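Local coordinates for protein thiamine-monophosphate kinase (Aquifex aeolicus, PDB 1VQV) that phosphorylates thiamine monophosphate with ATP to give thiamine diphosphate, the active form of vitamin B1, as a magnesium-dependent homodimeric kinase, at residues B[154-167]-B[181-194]. Sequence-based numbering, arbitrary orientation.
Sequences SGTLGDSRAGLELL and LIQRHLRPTARIDY. With PO4 (phosphate ion), chain F.
H185 and L164 meet where segments 159-167 and 181-186, parts of helices 159-168 and 176-186, cross nearly at right angles (103°), a worked example of how a glycine lets helices pack closely. CB of L164 lies over one face of the imidazole, 3.8 Å from the ring centroid, a CH-pi contact. With CG anti to the backbone N (chi1 173°), the H185 ring is laid against helix 159-168, and OG of S160 meets its edge near the plane, 3.0 Å from CD2. Replacing H185 by alanine removes the ring; L164 and L167 would probably lose the surface they rest on, opening a gap at the crossing. G163 brings its CA to 3.9 Å from CA of I182; a CB there would run into the carbonyl O of L181. L181 fits knob-into-hole among D159, A162, G163 and L166, also touching helix 238-246, while CG2 of I182 packs against CD2 of L167. A salt bridge flanks this apolar core, NH1 of R184 lying 3.1 Å from OD2 of D159. T156 OG1 bonds OD1 of D159 from above the carboxylate plane; S237 OG bonds OD2. Just after strand 150-153, CB of S154 touches Y194; Q263 bonds S154 OG, and D278 takes R191 and the Y194 hydroxyl. S160 lies about 5 Å from substrate-binding E260, side chain to side chain. Apolar interlocking around G163 probably sets the crossing; the bent N-H...O (127°) makes the R184 hydrogen bond weak, leaving mainly charge attraction.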
ATOM      1  N   SER B 154      -3.011 -24.705  12.428  1.00 50.13           N
ATOM      2  CA  SER B 154      -2.915 -24.199  13.788  1.00 49.00           C
ATOM      3  C   SER B 154      -4.314 -23.840  14.238  1.00 48.38           C
ATOM      4  O   SER B 154      -5.212 -23.715  13.415  1.00 47.84           O
ATOM      5  CB  SER B 154      -2.011 -22.967  13.850  1.00 48.52           C
ATOM      6  OG  SER B 154      -2.446 -21.966  12.958  1.00 48.81           O
ATOM      7  N   GLY B 155      -4.500 -23.695  15.546  1.00 49.60           N
ATOM      8  CA  GLY B 155      -5.800 -23.338  16.077  1.00 49.28           C
ATOM      9  C   GLY B 155      -6.926 -24.216  15.580  1.00 50.42           C
ATOM     10  O   GLY B 155      -6.718 -25.383  15.237  1.00 52.71           O
ATOM     11  N   THR B 156      -8.125 -23.644  15.549  1.00 50.87           N
ATOM     12  CA  THR B 156      -9.336 -24.332  15.093  1.00 52.14           C
ATOM     13  C   THR B 156      -9.853 -23.642  13.830  1.00 52.08           C
ATOM     14  O   THR B 156      -9.353 -22.586  13.454  1.00 52.63           O
ATOM     15  CB  THR B 156     -10.434 -24.315  16.204  1.00 52.94           C
ATOM     16  OG1 THR B 156     -10.776 -22.959  16.547  1.00 53.57           O
ATOM     17  CG2 THR B 156      -9.922 -25.011  17.464  1.00 51.22           C
ATOM     18  N   LEU B 157     -10.842 -24.225  13.167  1.00 51.81           N
ATOM     19  CA  LEU B 157     -11.342 -23.606  11.954  1.00 51.96           C
ATOM     20  C   LEU B 157     -12.835 -23.376  12.011  1.00 53.43           C
ATOM     21  O   LEU B 157     -13.552 -24.110  12.699  1.00 52.46           O
ATOM     22  CB  LEU B 157     -11.011 -24.479  10.751  1.00 52.00           C
ATOM     23  CG  LEU B 157      -9.548 -24.909  10.631  1.00 53.45           C
ATOM     24  CD1 LEU B 157      -9.480 -26.066   9.666  1.00 52.65           C
ATOM     25  CD2 LEU B 157      -8.657 -23.750  10.186  1.00 52.41           C
ATOM     26  N   GLY B 158     -13.284 -22.343  11.290  1.00 53.02           N
ATOM     27  CA  GLY B 158     -14.695 -22.005  11.217  1.00 53.70           C
ATOM     28  C   GLY B 158     -15.142 -20.854  12.096  1.00 54.48           C
ATOM     29  O   GLY B 158     -16.166 -20.218  11.833  1.00 54.75           O
ATOM     30  N   ASP B 159     -14.367 -20.569  13.136  1.00 54.51           N
ATOM     31  CA  ASP B 159     -14.701 -19.502  14.081  1.00 54.99           C
ATOM     32  C   ASP B 159     -15.002 -18.140  13.464  1.00 53.96           C
ATOM     33  O   ASP B 159     -16.033 -17.544  13.760  1.00 54.44           O
ATOM     34  CB  ASP B 159     -13.586 -19.376  15.125  1.00 55.54           C
ATOM     35  CG  ASP B 159     -13.379 -20.667  15.903  1.00 56.69           C
ATOM     36  OD1 ASP B 159     -12.921 -21.664  15.317  1.00 57.97           O
ATOM     37  OD2 ASP B 159     -13.696 -20.695  17.101  1.00 58.37           O
ATOM     38  N   SER B 160     -14.112 -17.647  12.612  1.00 53.93           N
ATOM     39  CA  SER B 160     -14.310 -16.350  11.969  1.00 52.91           C
ATOM     40  C   SER B 160     -15.654 -16.296  11.209  1.00 52.51           C
ATOM     41  O   SER B 160     -16.369 -15.301  11.260  1.00 52.79           O
ATOM     42  CB  SER B 160     -13.126 -16.073  11.033  1.00 52.18           C
ATOM     43  OG  SER B 160     -13.136 -14.760  10.508  1.00 52.99           O
ATOM     44  N   ARG B 161     -16.016 -17.373  10.530  1.00 52.23           N
ATOM     45  CA  ARG B 161     -17.271 -17.393   9.779  1.00 53.32           C
ATOM     46  C   ARG B 161     -18.528 -17.294  10.634  1.00 53.49           C
ATOM     47  O   ARG B 161     -19.492 -16.628  10.260  1.00 54.31           O
ATOM     48  CB  ARG B 161     -17.360 -18.653   8.920  1.00 55.36           C
ATOM     49  CG  ARG B 161     -18.742 -18.907   8.349  1.00 54.98           C
ATOM     50  CD  ARG B 161     -18.686 -19.957   7.264  1.00 56.99           C
ATOM     51  NE  ARG B 161     -19.986 -20.567   7.021  1.00 58.40           N
ATOM     52  CZ  ARG B 161     -20.270 -21.308   5.958  1.00 60.28           C
ATOM     53  NH1 ARG B 161     -19.342 -21.528   5.033  1.00 59.56           N
ATOM     54  NH2 ARG B 161     -21.482 -21.836   5.821  1.00 61.19           N
ATOM     55  N   ALA B 162     -18.532 -17.988  11.765  1.00 52.60           N
ATOM     56  CA  ALA B 162     -19.682 -17.965  12.651  1.00 53.04           C
ATOM     57  C   ALA B 162     -19.803 -16.561  13.260  1.00 53.73           C
ATOM     58  O   ALA B 162     -20.913 -16.059  13.478  1.00 52.99           O
ATOM     59  CB  ALA B 162     -19.525 -19.034  13.748  1.00 50.48           C
ATOM     60  N   GLY B 163     -18.651 -15.936  13.515  1.00 54.18           N
ATOM     61  CA  GLY B 163     -18.610 -14.595  14.079  1.00 53.95           C
ATOM     62  C   GLY B 163     -19.146 -13.525  13.141  1.00 54.05           C
ATOM     63  O   GLY B 163     -19.848 -12.608  13.574  1.00 53.92           O
ATOM     64  N   LEU B 164     -18.816 -13.631  11.859  1.00 53.74           N
ATOM     65  CA  LEU B 164     -19.293 -12.674  10.873  1.00 55.36           C
ATOM     66  C   LEU B 164     -20.810 -12.793  10.750  1.00 56.96           C
ATOM     67  O   LEU B 164     -21.521 -11.797  10.571  1.00 56.92           O
ATOM     68  CB  LEU B 164     -18.637 -12.941   9.516  1.00 55.29           C
ATOM     69  CG  LEU B 164     -19.191 -12.137   8.332  1.00 56.44           C
ATOM     70  CD1 LEU B 164     -19.159 -10.648   8.658  1.00 54.27           C
ATOM     71  CD2 LEU B 164     -18.376 -12.443   7.077  1.00 54.65           C
ATOM     72  N   GLU B 165     -21.300 -14.024  10.840  1.00 58.37           N
ATOM     73  CA  GLU B 165     -22.728 -14.283  10.751  1.00 58.07           C
ATOM     74  C   GLU B 165     -23.430 -13.740  11.989  1.00 58.17           C
ATOM     75  O   GLU B 165     -24.537 -13.212  11.882  1.00 58.69           O
ATOM     76  CB  GLU B 165     -22.989 -15.783  10.598  1.00 57.37           C
ATOM     77  CG  GLU B 165     -22.733 -16.324   9.193  1.00 56.52           C
ATOM     78  CD  GLU B 165     -22.608 -17.839   9.179  1.00 56.96           C
ATOM     79  OE1 GLU B 165     -23.326 -18.504   9.944  1.00 56.82           O
ATOM     80  OE2 GLU B 165     -21.802 -18.369   8.402  1.00 58.82           O
ATOM     81  N   LEU B 166     -22.791 -13.871  13.154  1.00 57.12           N
ATOM     82  CA  LEU B 166     -23.357 -13.357  14.401  1.00 57.05           C
ATOM     83  C   LEU B 166     -23.395 -11.820  14.315  1.00 59.27           C
ATOM     84  O   LEU B 166     -24.338 -11.168  14.775  1.00 59.93           O
ATOM     85  CB  LEU B 166     -22.517 -13.801  15.611  1.00 55.37           C
ATOM     86  CG  LEU B 166     -22.497 -15.281  16.028  1.00 56.49           C
ATOM     87  CD1 LEU B 166     -21.689 -15.474  17.307  1.00 54.60           C
ATOM     88  CD2 LEU B 166     -23.911 -15.760  16.260  1.00 55.29           C
ATOM     89  N   LEU B 167     -22.363 -11.232  13.725  1.00 60.18           N
ATOM     90  CA  LEU B 167     -22.349  -9.792  13.572  1.00 59.57           C
ATOM     91  C   LEU B 167     -23.495  -9.411  12.649  1.00 61.84           C
ATOM     92  O   LEU B 167     -24.280  -8.523  12.967  1.00 62.78           O
ATOM     93  CB  LEU B 167     -21.024  -9.333  12.975  1.00 56.64           C
ATOM     94  CG  LEU B 167     -19.878  -9.373  13.972  1.00 55.63           C
ATOM     95  CD1 LEU B 167     -18.568  -9.037  13.276  1.00 54.15           C
ATOM     96  CD2 LEU B 167     -20.170  -8.391  15.108  1.00 53.36           C
ATOM     97  N   LEU B 181     -16.397 -15.894  19.408  1.00 50.69           N
ATOM     98  CA  LEU B 181     -16.463 -16.150  17.971  1.00 51.11           C
ATOM     99  C   LEU B 181     -16.326 -14.864  17.174  1.00 52.51           C
ATOM    100  O   LEU B 181     -15.623 -14.814  16.158  1.00 51.67           O
ATOM    101  CB  LEU B 181     -17.791 -16.825  17.614  1.00 49.16           C
ATOM    102  CG  LEU B 181     -17.895 -18.305  17.978  1.00 49.86           C
ATOM    103  CD1 LEU B 181     -19.291 -18.851  17.657  1.00 48.79           C
ATOM    104  CD2 LEU B 181     -16.830 -19.061  17.205  1.00 49.48           C
ATOM    105  N   ILE B 182     -17.018 -13.832  17.650  1.00 53.74           N
ATOM    106  CA  ILE B 182     -17.013 -12.519  17.024  1.00 53.51           C
ATOM    107  C   ILE B 182     -15.619 -11.925  17.160  1.00 53.10           C
ATOM    108  O   ILE B 182     -15.064 -11.369  16.219  1.00 53.99           O
ATOM    109  CB  ILE B 182     -18.034 -11.577  17.722  1.00 55.14           C
ATOM    110  CG1 ILE B 182     -19.397 -12.274  17.823  1.00 55.36           C
ATOM    111  CG2 ILE B 182     -18.166 -10.261  16.952  1.00 54.43           C
ATOM    112  CD1 ILE B 182     -20.491 -11.448  18.490  1.00 55.05           C
ATOM    113  N   GLN B 183     -15.052 -12.052  18.345  1.00 51.29           N
ATOM    114  CA  GLN B 183     -13.736 -11.516  18.599  1.00 52.48           C
ATOM    115  C   GLN B 183     -12.698 -12.146  17.669  1.00 53.56           C
ATOM    116  O   GLN B 183     -11.794 -11.465  17.197  1.00 53.76           O
ATOM    117  CB  GLN B 183     -13.398 -11.706  20.089  1.00 54.35           C
ATOM    118  CG  GLN B 183     -14.411 -10.959  20.996  1.00 59.61           C
ATOM    119  CD  GLN B 183     -14.074 -10.931  22.496  1.00 62.38           C
ATOM    120  OE1 GLN B 183     -14.754 -10.246  23.283  1.00 61.82           O
ATOM    121  NE2 GLN B 183     -13.034 -11.670  22.893  1.00 62.08           N
ATOM    122  N   ARG B 184     -12.844 -13.437  17.378  1.00 54.37           N
ATOM    123  CA  ARG B 184     -11.917 -14.141  16.491  1.00 54.25           C
ATOM    124  C   ARG B 184     -11.971 -13.589  15.073  1.00 53.37           C
ATOM    125  O   ARG B 184     -11.009 -13.692  14.301  1.00 52.73           O
ATOM    126  CB  ARG B 184     -12.244 -15.640  16.472  1.00 55.25           C
ATOM    127  CG  ARG B 184     -11.478 -16.433  17.528  1.00 56.61           C
ATOM    128  CD  ARG B 184     -12.195 -17.681  18.015  1.00 58.29           C
ATOM    129  NE  ARG B 184     -11.733 -17.998  19.368  1.00 61.66           N
ATOM    130  CZ  ARG B 184     -12.350 -18.813  20.219  1.00 61.45           C
ATOM    131  NH1 ARG B 184     -13.472 -19.430  19.877  1.00 60.62           N
ATOM    132  NH2 ARG B 184     -11.859 -18.975  21.437  1.00 62.50           N
ATOM    133  N   HIS B 185     -13.104 -12.994  14.735  1.00 51.38           N
ATOM    134  CA  HIS B 185     -13.287 -12.437  13.412  1.00 51.10           C
ATOM    135  C   HIS B 185     -12.945 -10.957  13.383  1.00 50.45           C
ATOM    136  O   HIS B 185     -12.418 -10.457  12.398  1.00 50.00           O
ATOM    137  CB  HIS B 185     -14.728 -12.674  12.960  1.00 51.52           C
ATOM    138  CG  HIS B 185     -15.080 -11.996  11.677  1.00 52.03           C
ATOM    139  ND1 HIS B 185     -15.659 -10.749  11.633  1.00 54.33           N
ATOM    140  CD2 HIS B 185     -14.937 -12.390  10.391  1.00 53.15           C
ATOM    141  CE1 HIS B 185     -15.860 -10.400  10.374  1.00 54.24           C
ATOM    142  NE2 HIS B 185     -15.431 -11.379   9.601  1.00 53.73           N
ATOM    143  N   LEU B 186     -13.222 -10.263  14.477  1.00 50.90           N
ATOM    144  CA  LEU B 186     -12.958  -8.832  14.548  1.00 51.54           C
ATOM    145  C   LEU B 186     -11.537  -8.481  14.990  1.00 50.78           C
ATOM    146  O   LEU B 186     -10.890  -7.611  14.409  1.00 49.68           O
ATOM    147  CB  LEU B 186     -13.973  -8.160  15.483  1.00 53.37           C
ATOM    148  CG  LEU B 186     -14.759  -6.987  14.895  1.00 53.26           C
ATOM    149  CD1 LEU B 186     -15.328  -7.403  13.564  1.00 54.49           C
ATOM    150  CD2 LEU B 186     -15.878  -6.576  15.838  1.00 54.92           C
ATOM    151  N   ARG B 187     -11.060  -9.159  16.025  1.00 50.20           N
ATOM    152  CA  ARG B 187      -9.729  -8.922  16.566  1.00 49.55           C
ATOM    153  C   ARG B 187      -8.912 -10.206  16.547  1.00 48.53           C
ATOM    154  O   ARG B 187      -8.530 -10.708  17.601  1.00 48.78           O
ATOM    155  CB  ARG B 187      -9.830  -8.412  18.011  1.00 47.93           C
ATOM    156  CG  ARG B 187      -9.383  -6.979  18.223  1.00 51.72           C
ATOM    157  CD  ARG B 187      -8.947  -6.688  19.674  1.00 52.23           C
ATOM    158  NE  ARG B 187      -7.732  -7.425  20.033  1.00 53.58           N
ATOM    159  CZ  ARG B 187      -6.725  -6.916  20.740  1.00 53.46           C
ATOM    160  NH1 ARG B 187      -6.770  -5.664  21.165  1.00 52.31           N
ATOM    161  NH2 ARG B 187      -5.676  -7.666  21.045  1.00 54.32           N
ATOM    162  N   PRO B 188      -8.633 -10.758  15.355  1.00 47.57           N
ATOM    163  CA  PRO B 188      -7.847 -11.994  15.290  1.00 48.15           C
ATOM    164  C   PRO B 188      -6.394 -11.767  15.696  1.00 48.58           C
ATOM    165  O   PRO B 188      -5.917 -10.643  15.664  1.00 48.53           O
ATOM    166  CB  PRO B 188      -7.983 -12.407  13.830  1.00 47.52           C
ATOM    167  CG  PRO B 188      -8.091 -11.091  13.124  1.00 46.92           C
ATOM    168  CD  PRO B 188      -9.023 -10.311  14.006  1.00 47.96           C
ATOM    169  N   THR B 189      -5.712 -12.831  16.116  1.00 49.58           N
ATOM    170  CA  THR B 189      -4.303 -12.755  16.500  1.00 49.56           C
ATOM    171  C   THR B 189      -3.490 -13.618  15.529  1.00 48.94           C
ATOM    172  O   THR B 189      -3.766 -14.803  15.361  1.00 47.85           O
ATOM    173  CB  THR B 189      -4.055 -13.259  17.954  1.00 49.72           C
ATOM    174  OG1 THR B 189      -4.791 -12.452  18.884  1.00 51.28           O
ATOM    175  CG2 THR B 189      -2.577 -13.161  18.309  1.00 50.61           C
ATOM    176  N   ALA B 190      -2.514 -13.012  14.860  1.00 47.66           N
ATOM    177  CA  ALA B 190      -1.683 -13.749  13.929  1.00 47.20           C
ATOM    178  C   ALA B 190      -0.851 -14.722  14.750  1.00 47.35           C
ATOM    179  O   ALA B 190      -0.455 -14.415  15.877  1.00 45.99           O
ATOM    180  CB  ALA B 190      -0.786 -12.801  13.157  1.00 46.39           C
ATOM    181  N   ARG B 191      -0.589 -15.889  14.174  1.00 46.20           N
ATOM    182  CA  ARG B 191       0.179 -16.921  14.843  1.00 46.45           C
ATOM    183  C   ARG B 191       1.651 -16.615  14.800  1.00 47.14           C
ATOM    184  O   ARG B 191       2.460 -17.446  14.406  1.00 46.32           O
ATOM    185  CB  ARG B 191      -0.098 -18.258  14.179  1.00 46.57           C
ATOM    186  CG  ARG B 191      -1.560 -18.590  14.197  1.00 47.28           C
ATOM    187  CD  ARG B 191      -2.135 -18.286  15.558  1.00 48.74           C
ATOM    188  NE  ARG B 191      -2.725 -19.480  16.143  1.00 54.55           N
ATOM    189  CZ  ARG B 191      -2.201 -20.164  17.150  1.00 52.70           C
ATOM    190  NH1 ARG B 191      -1.063 -19.776  17.710  1.00 53.03           N
ATOM    191  NH2 ARG B 191      -2.816 -21.249  17.580  1.00 53.14           N
ATOM    192  N   ILE B 192       2.000 -15.413  15.232  1.00 48.25           N
ATOM    193  CA  ILE B 192       3.381 -14.994  15.199  1.00 49.64           C
ATOM    194  C   ILE B 192       4.213 -15.904  16.070  1.00 48.86           C
ATOM    195  O   ILE B 192       5.446 -15.854  16.037  1.00 50.98           O
ATOM    196  CB  ILE B 192       3.540 -13.526  15.643  1.00 50.21           C
ATOM    197  CG1 ILE B 192       4.992 -13.106  15.413  1.00 50.31           C
ATOM    198  CG2 ILE B 192       3.073 -13.355  17.091  1.00 49.26           C
ATOM    199  CD1 ILE B 192       5.269 -11.650  15.593  1.00 54.05           C
ATOM    200  N   ASP B 193       3.521 -16.751  16.829  1.00 48.39           N
ATOM    201  CA  ASP B 193       4.141 -17.735  17.721  1.00 47.81           C
ATOM    202  C   ASP B 193       4.548 -19.031  16.991  1.00 46.87           C
ATOM    203  O   ASP B 193       5.058 -19.957  17.600  1.00 46.27           O
ATOM    204  CB  ASP B 193       3.183 -18.054  18.883  1.00 45.00           C
ATOM    205  CG  ASP B 193       1.880 -18.704  18.426  1.00 47.09           C
ATOM    206  OD1 ASP B 193       1.343 -18.361  17.358  1.00 47.96           O
ATOM    207  OD2 ASP B 193       1.357 -19.560  19.155  1.00 49.89           O
ATOM    208  N   TYR B 194       4.329 -19.070  15.682  1.00 47.55           N
ATOM    209  CA  TYR B 194       4.667 -20.220  14.848  1.00 48.88           C
ATOM    210  C   TYR B 194       5.833 -19.889  13.923  1.00 50.21           C
ATOM    211  O   TYR B 194       6.230 -20.713  13.092  1.00 48.47           O
ATOM    212  CB  TYR B 194       3.491 -20.593  13.952  1.00 47.46           C
ATOM    213  CG  TYR B 194       2.516 -21.565  14.534  1.00 49.19           C
ATOM    214  CD1 TYR B 194       1.685 -21.204  15.583  1.00 50.04           C
ATOM    215  CD2 TYR B 194       2.420 -22.860  14.021  1.00 50.63           C
ATOM    216  CE1 TYR B 194       0.781 -22.103  16.112  1.00 52.02           C
ATOM    217  CE2 TYR B 194       1.522 -23.768  14.540  1.00 52.72           C
ATOM    218  CZ  TYR B 194       0.705 -23.387  15.584  1.00 53.57           C
ATOM    219  OH  TYR B 194      -0.184 -24.303  16.088  1.00 55.29           O
TER
HETATM  220  P   PO4 F1004     -10.276  -4.109  22.215  0.50 73.84           P
HETATM  221  O1  PO4 F1004      -9.786  -4.901  23.375  0.50 72.57           O
HETATM  222  O2  PO4 F1004     -11.450  -4.785  21.611  0.50 72.94           O
HETATM  223  O3  PO4 F1004     -10.671  -2.748  22.674  0.50 72.84           O
HETATM  224  O4  PO4 F1004      -9.196  -3.998  21.197  1.00 74.81           O